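Local coordinates for probable ribosomal RNA small subunit methyltransferase (PDB 3DMH), which methylates the N2 amine of a guanine in the 16S RNA of the small ribosomal subunit, taking the methyl group from S-adenosylmethionine, at residues Gly210-Ala215 and Tyr244-Leu249. Numbering follows the deposited sequence.
Sequences GKVDPA and YGALTL. With GMP (guanosine), chain E; SAM (S-adenosylmethionine), chain D.
Tyr244 sets its CG between the backbone N and the carbonyl carbon (chi1 60°), which brings the phenol oxygen to Lys211 O, while Val212 holds CG1 anti to its own N to face Ala246. Tyr244 OH approaches Lys211 O to 2.9 Å, a close contact with that oxygen at the ring edge near its plane; the phenol is hydrogen-bonded to Ser208 O. Beside it, Val212 CG1 lies 4.1 Å from Ala246 CB, the apolar part of the contact. A water joins the two segments to the cofactor: it accepts from Asp213 N and donates to Tyr244 OH (3.0 Å) and to OXT of S-adenosylmethionine (2.8 Å). At the N-cap of helix 214-227, Asp213 divides its carboxylate. OD1 takes Ala215 N at 2.8 Å, met 63° out of the carboxylate plane, whereas OD2 accepts from guanosine N2 at 2.9 Å with an N-H...O angle of 148° and also binds Asn305 ND2. An asparagine at Asp213 would probably lose one of these two acceptor roles, leaving either the helix start uncapped or the guanine amine without its mate. With target amine and methionine carboxylate held, one tied to the carboxylate of Asp213, the other through the water to its backbone N, and with guanosine N2 lying 4.7 Å from the cofactor methyl carbon CE, the geometry is consistent with this Rossmann-like methyltransferase site aligning N2 for methyl transfer.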
ATOM      1  N   GLY A 210      -7.668 -13.440   1.258  1.00 20.30           N
ATOM      2  CA  GLY A 210      -8.356 -14.746   1.281  1.00 19.97           C
ATOM      3  C   GLY A 210      -7.830 -15.789   2.255  1.00 20.88           C
ATOM      4  O   GLY A 210      -8.487 -16.806   2.479  1.00 20.69           O
ATOM      5  N   LYS A 211      -6.655 -15.544   2.843  1.00 20.98           N
ATOM      6  CA  LYS A 211      -6.058 -16.483   3.810  1.00 22.34           C
ATOM      7  C   LYS A 211      -4.961 -15.811   4.613  1.00 22.35           C
ATOM      8  O   LYS A 211      -4.308 -14.894   4.129  1.00 22.59           O
ATOM      9  CB  LYS A 211      -5.482 -17.727   3.128  1.00 22.77           C
ATOM     10  CG  LYS A 211      -4.312 -17.457   2.194  1.00 24.76           C
ATOM     11  CD  LYS A 211      -4.065 -18.679   1.304  1.00 28.43           C
ATOM     12  CE  LYS A 211      -2.722 -18.594   0.589  1.00 30.51           C
ATOM     13  NZ  LYS A 211      -2.669 -17.436  -0.340  1.00 33.24           N
ATOM     14  N   VAL A 212      -4.747 -16.292   5.836  1.00 22.85           N
ATOM     15  CA  VAL A 212      -3.682 -15.767   6.679  1.00 22.61           C
ATOM     16  C   VAL A 212      -2.318 -16.238   6.159  1.00 21.83           C
ATOM     17  O   VAL A 212      -2.110 -17.443   5.929  1.00 22.12           O
ATOM     18  CB  VAL A 212      -3.897 -16.171   8.158  1.00 23.65           C
ATOM     19  CG1 VAL A 212      -2.764 -15.664   9.022  1.00 22.47           C
ATOM     20  CG2 VAL A 212      -5.214 -15.596   8.673  1.00 24.46           C
ATOM     21  N   ASP A 213      -1.409 -15.276   5.944  1.00 21.51           N
ATOM     22  CA  ASP A 213      -0.026 -15.586   5.569  1.00 20.92           C
ATOM     23  C   ASP A 213       0.583 -16.559   6.592  1.00 19.86           C
ATOM     24  O   ASP A 213       0.585 -16.278   7.788  1.00 19.57           O
ATOM     25  CB  ASP A 213       0.791 -14.275   5.508  1.00 21.55           C
ATOM     26  CG  ASP A 213       2.254 -14.484   5.081  1.00 23.03           C
ATOM     27  OD1 ASP A 213       2.720 -15.627   4.930  1.00 25.34           O
ATOM     28  OD2 ASP A 213       2.952 -13.461   4.897  1.00 24.14           O
ATOM     29  N   PRO A 214       1.075 -17.726   6.128  1.00 19.93           N
ATOM     30  CA  PRO A 214       1.767 -18.640   7.046  1.00 20.36           C
ATOM     31  C   PRO A 214       2.889 -17.952   7.849  1.00 20.29           C
ATOM     32  O   PRO A 214       3.145 -18.337   8.989  1.00 20.92           O
ATOM     33  CB  PRO A 214       2.331 -19.713   6.109  1.00 20.28           C
ATOM     34  CG  PRO A 214       1.358 -19.707   4.926  1.00 21.23           C
ATOM     35  CD  PRO A 214       1.010 -18.255   4.753  1.00 20.14           C
ATOM     36  N   ALA A 215       3.532 -16.928   7.280  1.00 19.98           N
ATOM     37  CA  ALA A 215       4.582 -16.211   8.001  1.00 19.26           C
ATOM     38  C   ALA A 215       4.022 -15.487   9.227  1.00 19.77           C
ATOM     39  O   ALA A 215       4.657 -15.452  10.294  1.00 19.99           O
ATOM     40  CB  ALA A 215       5.295 -15.213   7.072  1.00 19.10           C
ATOM     41  N   TYR A 244      -4.761  -6.144   6.660  1.00 18.88           N
ATOM     42  CA  TYR A 244      -6.151  -6.320   7.155  1.00 19.36           C
ATOM     43  C   TYR A 244      -6.226  -6.884   8.593  1.00 19.75           C
ATOM     44  O   TYR A 244      -7.310  -7.140   9.115  1.00 19.28           O
ATOM     45  CB  TYR A 244      -6.997  -7.164   6.196  1.00 19.38           C
ATOM     46  CG  TYR A 244      -6.460  -8.542   5.985  1.00 19.99           C
ATOM     47  CD1 TYR A 244      -6.553  -9.522   6.982  1.00 20.33           C
ATOM     48  CD2 TYR A 244      -5.865  -8.877   4.775  1.00 19.85           C
ATOM     49  CE1 TYR A 244      -6.055 -10.806   6.764  1.00 20.77           C
ATOM     50  CE2 TYR A 244      -5.378 -10.158   4.545  1.00 18.43           C
ATOM     51  CZ  TYR A 244      -5.457 -11.098   5.542  1.00 20.98           C
ATOM     52  OH  TYR A 244      -4.948 -12.342   5.306  1.00 21.53           O
ATOM     53  N   GLY A 245      -5.066  -7.070   9.224  1.00 19.42           N
ATOM     54  CA  GLY A 245      -5.033  -7.401  10.639  1.00 20.44           C
ATOM     55  C   GLY A 245      -4.686  -8.805  11.084  1.00 19.65           C
ATOM     56  O   GLY A 245      -5.043  -9.184  12.198  1.00 20.62           O
ATOM     57  N   ALA A 246      -3.938  -9.551  10.265  1.00 19.84           N
ATOM     58  CA  ALA A 246      -3.552 -10.922  10.659  1.00 20.35           C
ATOM     59  C   ALA A 246      -2.823 -10.969  12.005  1.00 20.60           C
ATOM     60  O   ALA A 246      -3.036 -11.890  12.790  1.00 20.07           O
ATOM     61  CB  ALA A 246      -2.723 -11.600   9.573  1.00 21.36           C
ATOM     62  N   LEU A 247      -1.975  -9.974  12.281  1.00 20.24           N
ATOM     63  CA  LEU A 247      -1.324  -9.859  13.607  1.00 19.79           C
ATOM     64  C   LEU A 247      -2.154  -9.020  14.580  1.00 19.82           C
ATOM     65  O   LEU A 247      -2.229  -9.314  15.776  1.00 20.47           O
ATOM     66  CB  LEU A 247       0.082  -9.257  13.490  1.00 20.00           C
ATOM     67  CG  LEU A 247       1.041  -9.948  12.518  1.00 20.02           C
ATOM     68  CD1 LEU A 247       2.389  -9.240  12.465  1.00 20.30           C
ATOM     69  CD2 LEU A 247       1.245 -11.428  12.873  1.00 20.66           C
ATOM     70  N   THR A 248      -2.758  -7.962  14.043  1.00 20.52           N
ATOM     71  CA  THR A 248      -3.477  -6.970  14.843  1.00 20.58           C
ATOM     72  C   THR A 248      -4.650  -7.564  15.616  1.00 20.53           C
ATOM     73  O   THR A 248      -4.800  -7.308  16.806  1.00 20.68           O
ATOM     74  CB  THR A 248      -4.036  -5.853  13.941  1.00 20.51           C
ATOM     75  OG1 THR A 248      -3.083  -5.531  12.899  1.00 25.04           O
ATOM     76  CG2 THR A 248      -4.432  -4.623  14.787  1.00 23.31           C
ATOM     77  N   LEU A 249      -5.485  -8.335  14.931  1.00 19.92           N
ATOM     78  CA  LEU A 249      -6.702  -8.862  15.572  1.00 19.96           C
ATOM     79  C   LEU A 249      -6.383  -9.831  16.708  1.00 20.15           C
ATOM     80  O   LEU A 249      -6.889  -9.642  17.821  1.00 19.95           O
ATOM     81  CB  LEU A 249      -7.685  -9.469  14.549  1.00 20.52           C
ATOM     82  CG  LEU A 249      -8.769  -8.510  14.020  1.00 19.58           C
ATOM     83  CD1 LEU A 249      -8.194  -7.401  13.141  1.00 21.81           C
ATOM     84  CD2 LEU A 249      -9.839  -9.281  13.254  1.00 20.66           C
TER
HETATM   85  C4' GMP E 385       5.968 -18.020  -0.208  1.00 35.04           C
HETATM   86  O4' GMP E 385       6.497 -17.026   0.677  1.00 34.35           O
HETATM   87  C3' GMP E 385       5.515 -17.282  -1.457  1.00 35.10           C
HETATM   88  O3' GMP E 385       4.105 -17.054  -1.334  1.00 37.19           O
HETATM   89  C2' GMP E 385       6.252 -15.957  -1.386  1.00 33.44           C
HETATM   90  O2' GMP E 385       5.520 -14.913  -2.029  1.00 35.73           O
HETATM   91  C1' GMP E 385       6.337 -15.721   0.112  1.00 30.01           C
HETATM   92  N9  GMP E 385       7.478 -14.903   0.573  1.00 28.75           N
HETATM   93  C8  GMP E 385       8.706 -14.799   0.036  1.00 27.39           C
HETATM   94  N7  GMP E 385       9.493 -13.963   0.760  1.00 28.28           N
HETATM   95  C5  GMP E 385       8.761 -13.529   1.811  1.00 27.09           C
HETATM   96  C6  GMP E 385       8.962 -12.623   2.972  1.00 27.64           C
HETATM   97  O6  GMP E 385      10.057 -12.053   3.160  1.00 26.21           O
HETATM   98  N1  GMP E 385       7.925 -12.443   3.810  1.00 26.73           N
HETATM   99  C2  GMP E 385       6.723 -13.047   3.639  1.00 27.53           C
HETATM  100  N2  GMP E 385       5.706 -12.834   4.508  1.00 26.43           N
HETATM  101  N3  GMP E 385       6.470 -13.889   2.598  1.00 26.36           N
HETATM  102  C4  GMP E 385       7.434 -14.157   1.683  1.00 27.70           C
HETATM  103  N   SAM D 384       0.716  -7.481   8.903  1.00 16.82           N
HETATM  104  CA  SAM D 384      -0.078  -8.023   7.746  1.00 17.87           C
HETATM  105  C   SAM D 384      -0.016  -9.535   7.773  1.00 18.59           C
HETATM  106  O   SAM D 384       0.826 -10.033   8.532  1.00 19.76           O
HETATM  107  OXT SAM D 384      -0.762 -10.196   7.031  1.00 19.44           O
HETATM  108  CB  SAM D 384       0.484  -7.536   6.408  1.00 17.79           C
HETATM  109  CG  SAM D 384       1.940  -7.912   6.121  1.00 17.65           C
HETATM  110  SD  SAM D 384       2.448  -7.384   4.453  1.00 19.20           S
HETATM  111  CE  SAM D 384       3.850  -8.492   4.131  1.00 19.57           C
HETATM  112  C5' SAM D 384       3.325  -5.809   4.683  1.00 17.16           C
HETATM  113  C4' SAM D 384       2.373  -4.643   4.897  1.00 15.33           C
HETATM  114  O4' SAM D 384       3.209  -3.490   4.951  1.00 13.93           O
HETATM  115  C3' SAM D 384       1.343  -4.431   3.779  1.00 14.02           C
HETATM  116  O3' SAM D 384       0.016  -4.396   4.286  1.00 13.83           O
HETATM  117  C2' SAM D 384       1.776  -3.101   3.152  1.00 13.48           C
HETATM  118  O2' SAM D 384       0.736  -2.337   2.575  1.00 14.54           O
HETATM  119  C1' SAM D 384       2.439  -2.458   4.368  1.00 13.93           C
HETATM  120  N9  SAM D 384       3.287  -1.343   3.990  1.00 11.94           N
HETATM  121  C8  SAM D 384       4.028  -1.160   2.825  1.00 13.52           C
HETATM  122  N7  SAM D 384       4.699   0.015   2.908  1.00 12.59           N
HETATM  123  C5  SAM D 384       4.373   0.592   4.117  1.00 11.05           C
HETATM  124  C6  SAM D 384       4.714   1.804   4.729  1.00 11.86           C
HETATM  125  N6  SAM D 384       5.507   2.695   4.118  1.00 12.42           N
HETATM  126  N1  SAM D 384       4.194   2.063   5.976  1.00 12.34           N
HETATM  127  C2  SAM D 384       3.352   1.176   6.609  1.00 12.71           C
HETATM  128  N3  SAM D 384       2.950  -0.007   6.000  1.00 12.22           N
HETATM  129  C4  SAM D 384       3.480  -0.271   4.785  1.00 11.34           C
HETATM  130  O   HOH W   1      -2.118 -12.524   6.389  1.00 19.59           O